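Local coordinates for protein insulinase family protease (Yersinia pestis, PDB 3GO9) that probably acts as a zinc-dependent protease of the insulinase (M16) family, at residues I167-W172 with V442-K447; D267-M272 with A343-V348. One frame throughout, in Å; residues are numbered along the deposited sequence.

Contact 1. Residues I167-W172 with V442-K447; sequences IQEPWW and VLMQPK
Trp-171, in the first turn of helix 170-175, packs against Val-442 and Met-444 of strand 440-446, joining a helix of the insulinase (M16) part of the chain to the face of the mixed five-stranded sheet that follows in sequence. Val-442 and Met-444, two residues apart, both present their CB to the helix.

The indole and the Val-442 side chain meet at about a right angle. The benzo end does the touching: CZ3 of Trp-171 is 4.0 Å from CG1 of Val-442 and equally far from CG2, while CE3 also sits 4.0 Å from CG1. Both valine methyls come to the CZ3 corner from the same side of the ring plane, CG1 obliquely. With CG anti to the backbone N (chi1 163°), the indole is laid out along the strand toward Val-442.

Met-444, a selenomethionine, meets the same residue at the base of the tryptophan side chain. The chain curls at chi2 (-74°) and chi3 (-81°), which sets its terminal methyl near CB of Trp-171. Leu-259 of the neighbouring strand 257-261 touches both Trp-171 and Met-444 and widens the apolar patch. No hydrogen bond crosses between the segments. At the N-cap position, Glu-169 skirts the patch, where its modelled conformer places OE2 4.2 Å from CE of Met-444. CE of Met-444 lies closer still to CB of Trp-171, at 3.8 Å.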
ATOM      1  N   ILE A 167       9.727   9.467   5.749  1.00 13.86           N
ATOM      2  CA  ILE A 167       9.251   9.495   7.165  1.00 13.46           C
ATOM      3  C   ILE A 167       9.278  10.901   7.684  1.00 13.36           C
ATOM      4  O   ILE A 167       8.589  11.226   8.645  1.00 11.82           O
ATOM      5  CB  ILE A 167      10.170   8.584   7.994  1.00 14.53           C
ATOM      6  CG1 ILE A 167      10.080   7.122   7.493  1.00 13.07           C
ATOM      7  CG2 ILE A 167       9.853   8.642   9.442  1.00 13.82           C
ATOM      8  CD1 ILE A 167       8.748   6.404   7.603  1.00 10.91           C
ATOM      9  N   GLN A 168      10.104  11.740   7.045  1.00 14.33           N
ATOM     10  CA  GLN A 168      10.352  13.121   7.475  1.00 16.39           C
ATOM     11  C   GLN A 168       9.301  14.160   6.996  1.00 16.37           C
ATOM     12  O   GLN A 168       9.362  15.318   7.353  1.00 19.73           O
ATOM     13  CB  GLN A 168      11.769  13.563   7.015  1.00 17.26           C
ATOM     14  CG  GLN A 168      12.883  12.488   7.071  1.00 21.15           C
ATOM     15  CD  GLN A 168      13.080  11.945   8.454  1.00 22.55           C
ATOM     16  OE1 GLN A 168      12.816  12.639   9.418  1.00 23.38           O
ATOM     17  NE2 GLN A 168      13.526  10.682   8.559  1.00 22.42           N
ATOM     18  N   GLU A 169       8.399  13.752   6.135  1.00 17.08           N
ATOM     19  CA  GLU A 169       7.304  14.612   5.657  0.60 18.31           C
ATOM     20  C   GLU A 169       6.593  15.256   6.855  1.00 18.26           C
ATOM     21  O   GLU A 169       6.153  14.535   7.723  1.00 15.47           O
ATOM     22  CB  GLU A 169       6.270  13.741   4.958  0.60 19.76           C
ATOM     23  CG  GLU A 169       6.145  13.859   3.494  0.60 23.34           C
ATOM     24  CD  GLU A 169       4.696  13.722   3.101  0.60 25.26           C
ATOM     25  OE1 GLU A 169       4.133  12.614   3.274  0.60 27.96           O
ATOM     26  OE2 GLU A 169       4.114  14.740   2.663  0.60 29.37           O
ATOM     27  N   PRO A 170       6.446  16.610   6.888  1.00 18.86           N
ATOM     28  CA  PRO A 170       5.630  17.146   7.999  1.00 18.40           C
ATOM     29  C   PRO A 170       4.203  16.567   8.136  1.00 16.09           C
ATOM     30  O   PRO A 170       3.703  16.393   9.268  1.00 17.02           O
ATOM     31  CB  PRO A 170       5.556  18.639   7.679  1.00 19.04           C
ATOM     32  CG  PRO A 170       6.906  18.913   7.008  1.00 21.46           C
ATOM     33  CD  PRO A 170       7.219  17.676   6.213  1.00 19.85           C
ATOM     34  N   TRP A 171       3.586  16.211   7.031  1.00 15.27           N
ATOM     35  CA  TRP A 171       2.322  15.476   7.086  1.00 15.16           C
ATOM     36  C   TRP A 171       2.428  14.168   7.903  1.00 14.99           C
ATOM     37  O   TRP A 171       1.569  13.845   8.722  1.00 12.86           O
ATOM     38  CB  TRP A 171       1.787  15.151   5.705  1.00 15.16           C
ATOM     39  CG  TRP A 171       0.767  14.105   5.701  1.00 15.80           C
ATOM     40  CD1 TRP A 171       0.930  12.847   5.239  1.00 19.74           C
ATOM     41  CD2 TRP A 171      -0.569  14.152   6.265  1.00 15.01           C
ATOM     42  NE1 TRP A 171      -0.194  12.114   5.450  1.00 20.13           N
ATOM     43  CE2 TRP A 171      -1.141  12.887   6.057  1.00 17.80           C
ATOM     44  CE3 TRP A 171      -1.317  15.129   6.917  1.00 17.14           C
ATOM     45  CZ2 TRP A 171      -2.430  12.563   6.472  1.00 18.57           C
ATOM     46  CZ3 TRP A 171      -2.647  14.811   7.329  1.00 18.21           C
ATOM     47  CH2 TRP A 171      -3.171  13.526   7.098  1.00 19.90           C
ATOM     48  N   TRP A 172       3.453  13.371   7.619  1.00 14.04           N
ATOM     49  CA  TRP A 172       3.631  12.147   8.365  1.00 13.12           C
ATOM     50  C   TRP A 172       3.893  12.381   9.847  1.00 12.26           C
ATOM     51  O   TRP A 172       3.270  11.697  10.674  1.00 13.25           O
ATOM     52  CB  TRP A 172       4.697  11.249   7.686  1.00 13.78           C
ATOM     53  CG  TRP A 172       4.742   9.874   8.308  1.00 13.55           C
ATOM     54  CD1 TRP A 172       5.796   9.310   8.938  1.00 12.34           C
ATOM     55  CD2 TRP A 172       3.671   8.904   8.350  1.00 12.58           C
ATOM     56  NE1 TRP A 172       5.454   8.046   9.393  1.00 11.70           N
ATOM     57  CE2 TRP A 172       4.161   7.771   9.040  1.00 12.97           C
ATOM     58  CE3 TRP A 172       2.364   8.879   7.875  1.00 13.67           C
ATOM     59  CZ2 TRP A 172       3.379   6.658   9.277  1.00 14.52           C
ATOM     60  CZ3 TRP A 172       1.595   7.738   8.094  1.00 14.17           C
ATOM     61  CH2 TRP A 172       2.095   6.665   8.800  1.00 14.00           C
ATOM     62  N   VAL A 442      -6.647  20.095   5.778  1.00 10.24           N
ATOM     63  CA  VAL A 442      -5.210  20.005   5.991  1.00 10.24           C
ATOM     64  C   VAL A 442      -4.526  20.846   4.912  1.00 11.68           C
ATOM     65  O   VAL A 442      -4.540  20.475   3.753  1.00 12.77           O
ATOM     66  CB  VAL A 442      -4.742  18.564   5.945  1.00 10.74           C
ATOM     67  CG1 VAL A 442      -3.184  18.566   6.084  1.00 11.49           C
ATOM     68  CG2 VAL A 442      -5.433  17.704   7.026  1.00 12.04           C
ATOM     69  N   LEU A 443      -3.911  21.936   5.315  1.00 12.56           N
ATOM     70  CA  LEU A 443      -3.288  22.881   4.365  1.00 12.54           C
ATOM     71  C   LEU A 443      -1.796  22.703   4.444  1.00 14.41           C
ATOM     72  O   LEU A 443      -1.215  22.990   5.498  1.00 15.32           O
ATOM     73  CB  LEU A 443      -3.607  24.309   4.730  1.00 12.47           C
ATOM     74  CG  LEU A 443      -3.020  25.343   3.747  1.00 13.08           C
ATOM     75  CD1 LEU A 443      -3.559  25.200   2.334  1.00 12.11           C
ATOM     76  CD2 LEU A 443      -3.261  26.704   4.265  1.00 14.47           C
HETATM   77  N   MSE A 444      -1.189  22.335   3.324  1.00 15.72           N
HETATM   78  CA  MSE A 444       0.277  22.301   3.263  1.00 17.87           C
HETATM   79  C   MSE A 444       0.700  23.622   2.620  1.00 18.36           C
HETATM   80  O   MSE A 444       0.138  24.002   1.604  1.00 18.84           O
HETATM   81  CB  MSE A 444       0.763  21.160   2.415  1.00 18.80           C
HETATM   82  CG  MSE A 444      -0.069  19.939   2.492  1.00 24.13           C
HETATM   83 SE   MSE A 444       0.190  18.999   4.178  0.60 32.70          SE
HETATM   84  CE  MSE A 444       1.801  18.208   3.452  1.00 29.63           C
ATOM     85  N   GLN A 445       1.631  24.328   3.243  1.00 18.67           N
ATOM     86  CA  GLN A 445       2.223  25.529   2.641  1.00 18.98           C
ATOM     87  C   GLN A 445       3.713  25.352   2.333  1.00 21.12           C
ATOM     88  O   GLN A 445       4.404  24.584   3.017  1.00 22.12           O
ATOM     89  CB  GLN A 445       2.051  26.683   3.563  1.00 19.56           C
ATOM     90  CG  GLN A 445       0.599  27.091   3.654  1.00 20.73           C
ATOM     91  CD  GLN A 445       0.393  28.291   4.493  1.00 21.66           C
ATOM     92  OE1 GLN A 445       0.007  28.169   5.660  1.00 19.39           O
ATOM     93  NE2 GLN A 445       0.629  29.466   3.927  1.00 22.62           N
ATOM     94  N   PRO A 446       4.201  26.030   1.276  1.00 20.80           N
ATOM     95  CA  PRO A 446       5.681  26.001   1.037  1.00 22.39           C
ATOM     96  C   PRO A 446       6.449  26.685   2.140  1.00 22.74           C
ATOM     97  O   PRO A 446       5.971  27.681   2.695  1.00 23.88           O
ATOM     98  CB  PRO A 446       5.829  26.802  -0.263  1.00 20.48           C
ATOM     99  CG  PRO A 446       4.479  26.698  -0.951  1.00 21.58           C
ATOM    100  CD  PRO A 446       3.491  26.753   0.199  1.00 21.27           C
ATOM    101  N   LYS A 447       7.666  26.206   2.437  1.00 25.74           N
ATOM    102  CA  LYS A 447       8.529  26.934   3.382  1.00 26.97           C
ATOM    103  C   LYS A 447       8.684  28.392   2.949  1.00 26.83           C
ATOM    104  O   LYS A 447       8.834  28.664   1.765  1.00 27.69           O
ATOM    105  CB  LYS A 447       9.926  26.289   3.530  1.00 27.80           C
ATOM    106  CG  LYS A 447      10.788  27.042   4.577  1.00 28.94           C
ATOM    107  CD  LYS A 447      12.217  26.522   4.660  1.00 33.28           C
ATOM    108  CE  LYS A 447      13.199  27.676   4.965  1.00 33.80           C
ATOM    109  NZ  LYS A 447      14.416  27.224   5.688  1.00 34.11           N
TER

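Contact 2. Residues D267-M272 with A343-V348; sequences DTLSLM and ANMTFV
Leu-269 holds CG anti to its own backbone nitrogen (chi1 175°), while Leu-271, two residues on, sets CG beside the nitrogen instead (chi1 -51°); the two leucines thus spread differently from one face of strand 267-276 to meet Met-345 and Val-348 of helix 341-358. This is helix-on-sheet packing within the M16 inactive domain.

Leu-269 delivers a single methyl, CD2, to the flank of Met-345, a selenomethionine. CD2 of Leu-269 is 3.6 Å from CG of Met-345 and 3.7 Å from its SE, with its CB a little farther at 3.9 Å. The side chains meet at a slant, and the methyl rests alongside the stem of Met-345. That stem runs extended until chi3 (72°), where the terminal methyl bends off; Leu-457, Ile-460 and Tyr-461 of helix 454-465 also touch this side chain.

One helical turn on, Val-348 meets Leu-271 methyl to methyl, with CG1 3.9 Å from CD1, and the two side chains run antiparallel past one another. Leu-334 of strand 327-336 touches Val-348 and Leu-441 of strand 440-446 touches Leu-271, extending the packing across the sheet.

Ser-270, between the leucines in sequence but facing the other side of the sheet, hydrogen-bonds through OG to ND1 of His-333, a zinc ligand with Asp-320. All four touching residues are buried and no hydrogen bond spans the segments, so this interface rests on van der Waals and hydrophobic packing.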
ATOM      1  N   ASP A 267       0.514  25.826  -2.548  1.00 15.93           N
ATOM      2  CA  ASP A 267      -0.292  25.181  -1.478  1.00 15.84           C
ATOM      3  C   ASP A 267      -0.951  23.912  -1.986  1.00 15.43           C
ATOM      4  O   ASP A 267      -1.287  23.808  -3.153  1.00 14.96           O
ATOM      5  CB  ASP A 267      -1.400  26.109  -0.943  1.00 14.61           C
ATOM      6  CG  ASP A 267      -0.876  27.286  -0.143  1.00 17.51           C
ATOM      7  OD1 ASP A 267       0.344  27.401   0.028  1.00 16.42           O
ATOM      8  OD2 ASP A 267      -1.689  28.127   0.305  1.00 17.52           O
ATOM      9  N   THR A 268      -1.200  22.968  -1.078  1.00 14.67           N
ATOM     10  CA  THR A 268      -2.217  21.956  -1.332  1.00 14.63           C
ATOM     11  C   THR A 268      -3.156  21.983  -0.153  1.00 14.45           C
ATOM     12  O   THR A 268      -2.722  21.739   0.957  1.00 14.62           O
ATOM     13  CB  THR A 268      -1.635  20.542  -1.465  1.00 16.55           C
ATOM     14  OG1 THR A 268      -0.773  20.517  -2.627  1.00 19.87           O
ATOM     15  CG2 THR A 268      -2.733  19.530  -1.627  1.00 15.90           C
ATOM     16  N   LEU A 269      -4.414  22.331  -0.368  1.00 11.52           N
ATOM     17  CA  LEU A 269      -5.427  22.098   0.635  1.00 11.93           C
ATOM     18  C   LEU A 269      -6.049  20.735   0.424  1.00 11.77           C
ATOM     19  O   LEU A 269      -6.597  20.454  -0.655  1.00 11.47           O
ATOM     20  CB  LEU A 269      -6.534  23.191   0.527  1.00 11.41           C
ATOM     21  CG  LEU A 269      -7.716  22.964   1.479  1.00 13.25           C
ATOM     22  CD1 LEU A 269      -7.190  23.068   2.922  1.00 12.93           C
ATOM     23  CD2 LEU A 269      -8.821  23.976   1.259  1.00 14.94           C
ATOM     24  N   SER A 270      -5.985  19.885   1.458  1.00 11.40           N
ATOM     25  CA  SER A 270      -6.569  18.554   1.387  1.00 12.67           C
ATOM     26  C   SER A 270      -7.837  18.546   2.249  1.00 12.99           C
ATOM     27  O   SER A 270      -7.836  19.048   3.373  1.00 13.28           O
ATOM     28  CB  SER A 270      -5.582  17.474   1.801  1.00 13.50           C
ATOM     29  OG  SER A 270      -4.447  17.462   0.880  1.00 16.89           O
ATOM     30  N   LEU A 271      -8.910  18.045   1.666  1.00 11.20           N
ATOM     31  CA  LEU A 271     -10.170  17.802   2.362  1.00 12.56           C
ATOM     32  C   LEU A 271     -10.136  16.312   2.626  1.00 12.43           C
ATOM     33  O   LEU A 271     -10.231  15.483   1.684  1.00 12.50           O
ATOM     34  CB  LEU A 271     -11.382  18.199   1.475  1.00 13.12           C
ATOM     35  CG  LEU A 271     -11.368  19.588   0.843  1.00 16.59           C
ATOM     36  CD1 LEU A 271     -12.720  19.790   0.089  1.00 17.83           C
ATOM     37  CD2 LEU A 271     -11.129  20.728   1.795  1.00 15.73           C
HETATM   38  N   MSE A 272      -9.998  15.931   3.905  1.00 11.59           N
HETATM   39  CA  MSE A 272      -9.689  14.539   4.283  0.50 12.53           C
HETATM   40  C   MSE A 272     -10.762  13.910   5.106  1.00 11.91           C
HETATM   41  O   MSE A 272     -11.354  14.566   5.947  1.00 11.79           O
HETATM   42  CB  MSE A 272      -8.475  14.393   5.224  0.50 12.35           C
HETATM   43  CG  MSE A 272      -7.414  15.411   5.224  0.50 15.53           C
HETATM   44 SE   MSE A 272      -5.840  14.351   5.102  0.30 23.90          SE
HETATM   45  CE  MSE A 272      -6.315  14.003   3.275  0.50  2.00           C
ATOM     46  N   ALA A 343     -10.705  31.173  -3.243  1.00 11.44           N
ATOM     47  CA  ALA A 343     -11.578  30.987  -4.415  1.00 11.95           C
ATOM     48  C   ALA A 343     -11.670  29.519  -4.821  1.00 11.33           C
ATOM     49  O   ALA A 343     -12.744  29.011  -5.114  1.00 11.84           O
ATOM     50  CB  ALA A 343     -11.082  31.839  -5.598  1.00 12.65           C
ATOM     51  N   ASN A 344     -10.532  28.822  -4.825  1.00 10.76           N
ATOM     52  CA  ASN A 344     -10.483  27.449  -5.255  1.00 10.50           C
ATOM     53  C   ASN A 344     -11.138  26.492  -4.258  1.00 11.04           C
ATOM     54  O   ASN A 344     -11.867  25.572  -4.636  1.00 10.10           O
ATOM     55  CB  ASN A 344      -9.041  27.036  -5.615  1.00 10.69           C
ATOM     56  CG  ASN A 344      -8.628  27.516  -7.002  1.00 10.68           C
ATOM     57  OD1 ASN A 344      -9.495  27.684  -7.861  1.00 16.47           O
ATOM     58  ND2 ASN A 344      -7.326  27.798  -7.211  1.00 12.12           N
HETATM   59  N   MSE A 345     -10.927  26.756  -2.974  1.00 10.01           N
HETATM   60  CA  MSE A 345     -11.635  26.023  -1.947  1.00 10.14           C
HETATM   61  C   MSE A 345     -13.154  26.228  -2.043  1.00 10.43           C
HETATM   62  O   MSE A 345     -13.933  25.285  -1.925  1.00 11.24           O
HETATM   63  CB  MSE A 345     -11.167  26.429  -0.578  1.00 10.74           C
HETATM   64  CG  MSE A 345     -11.865  25.676   0.536  1.00 10.92           C
HETATM   65 SE   MSE A 345     -11.456  26.301   2.362  0.60 13.31          SE
HETATM   66  CE  MSE A 345     -12.436  27.962   2.339  1.00 15.80           C
ATOM     67  N   THR A 346     -13.557  27.478  -2.275  1.00  9.86           N
ATOM     68  CA  THR A 346     -14.977  27.820  -2.422  1.00 10.14           C
ATOM     69  C   THR A 346     -15.603  27.064  -3.601  1.00  9.63           C
ATOM     70  O   THR A 346     -16.727  26.537  -3.493  1.00 10.06           O
ATOM     71  CB  THR A 346     -15.152  29.367  -2.553  1.00 10.18           C
ATOM     72  OG1 THR A 346     -14.778  29.995  -1.307  1.00 12.38           O
ATOM     73  CG2 THR A 346     -16.614  29.701  -2.877  1.00 12.71           C
ATOM     74  N   PHE A 347     -14.873  26.986  -4.715  1.00 10.30           N
ATOM     75  CA  PHE A 347     -15.304  26.244  -5.902  1.00 10.89           C
ATOM     76  C   PHE A 347     -15.603  24.800  -5.529  1.00 10.50           C
ATOM     77  O   PHE A 347     -16.664  24.281  -5.833  1.00 10.84           O
ATOM     78  CB  PHE A 347     -14.218  26.251  -6.994  1.00 10.31           C
ATOM     79  CG  PHE A 347     -14.472  25.238  -8.077  1.00 14.74           C
ATOM     80  CD1 PHE A 347     -15.506  25.435  -8.988  1.00 16.33           C
ATOM     81  CD2 PHE A 347     -13.734  24.073  -8.172  1.00 14.33           C
ATOM     82  CE1 PHE A 347     -15.766  24.502  -9.987  1.00 18.80           C
ATOM     83  CE2 PHE A 347     -14.008  23.108  -9.183  1.00 16.05           C
ATOM     84  CZ  PHE A 347     -15.026  23.319 -10.069  1.00 16.09           C
ATOM     85  N   VAL A 348     -14.658  24.142  -4.872  1.00  9.13           N
ATOM     86  CA  VAL A 348     -14.878  22.734  -4.487  1.00  9.18           C
ATOM     87  C   VAL A 348     -15.993  22.596  -3.428  1.00  8.91           C
ATOM     88  O   VAL A 348     -16.793  21.695  -3.508  1.00  8.46           O
ATOM     89  CB  VAL A 348     -13.572  22.049  -4.029  1.00  9.20           C
ATOM     90  CG1 VAL A 348     -13.849  20.644  -3.526  1.00 10.10           C
ATOM     91  CG2 VAL A 348     -12.570  22.006  -5.181  1.00 10.17           C
TER

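How the contacts relate
From the N terminus, the chain first reaches 167-172, the opening half of contact 1, and then strand 267-276, where contact 2 begins. Contact 2 closes its shorter loop at helix 341-358, and only much later does strand 440-446 return to close contact 1, so contact 2 is nested wholly inside. Strands 440-446 and 267-276 are antiparallel neighbours in one sheet, probably linked by backbone hydrogen bonds such as Ser-270 N to Val-442 O at 2.8 Å. Helix 170-175 and helix 341-358 pack on opposite faces of that sheet, and the centres of the two contacts lie about 16 Å apart.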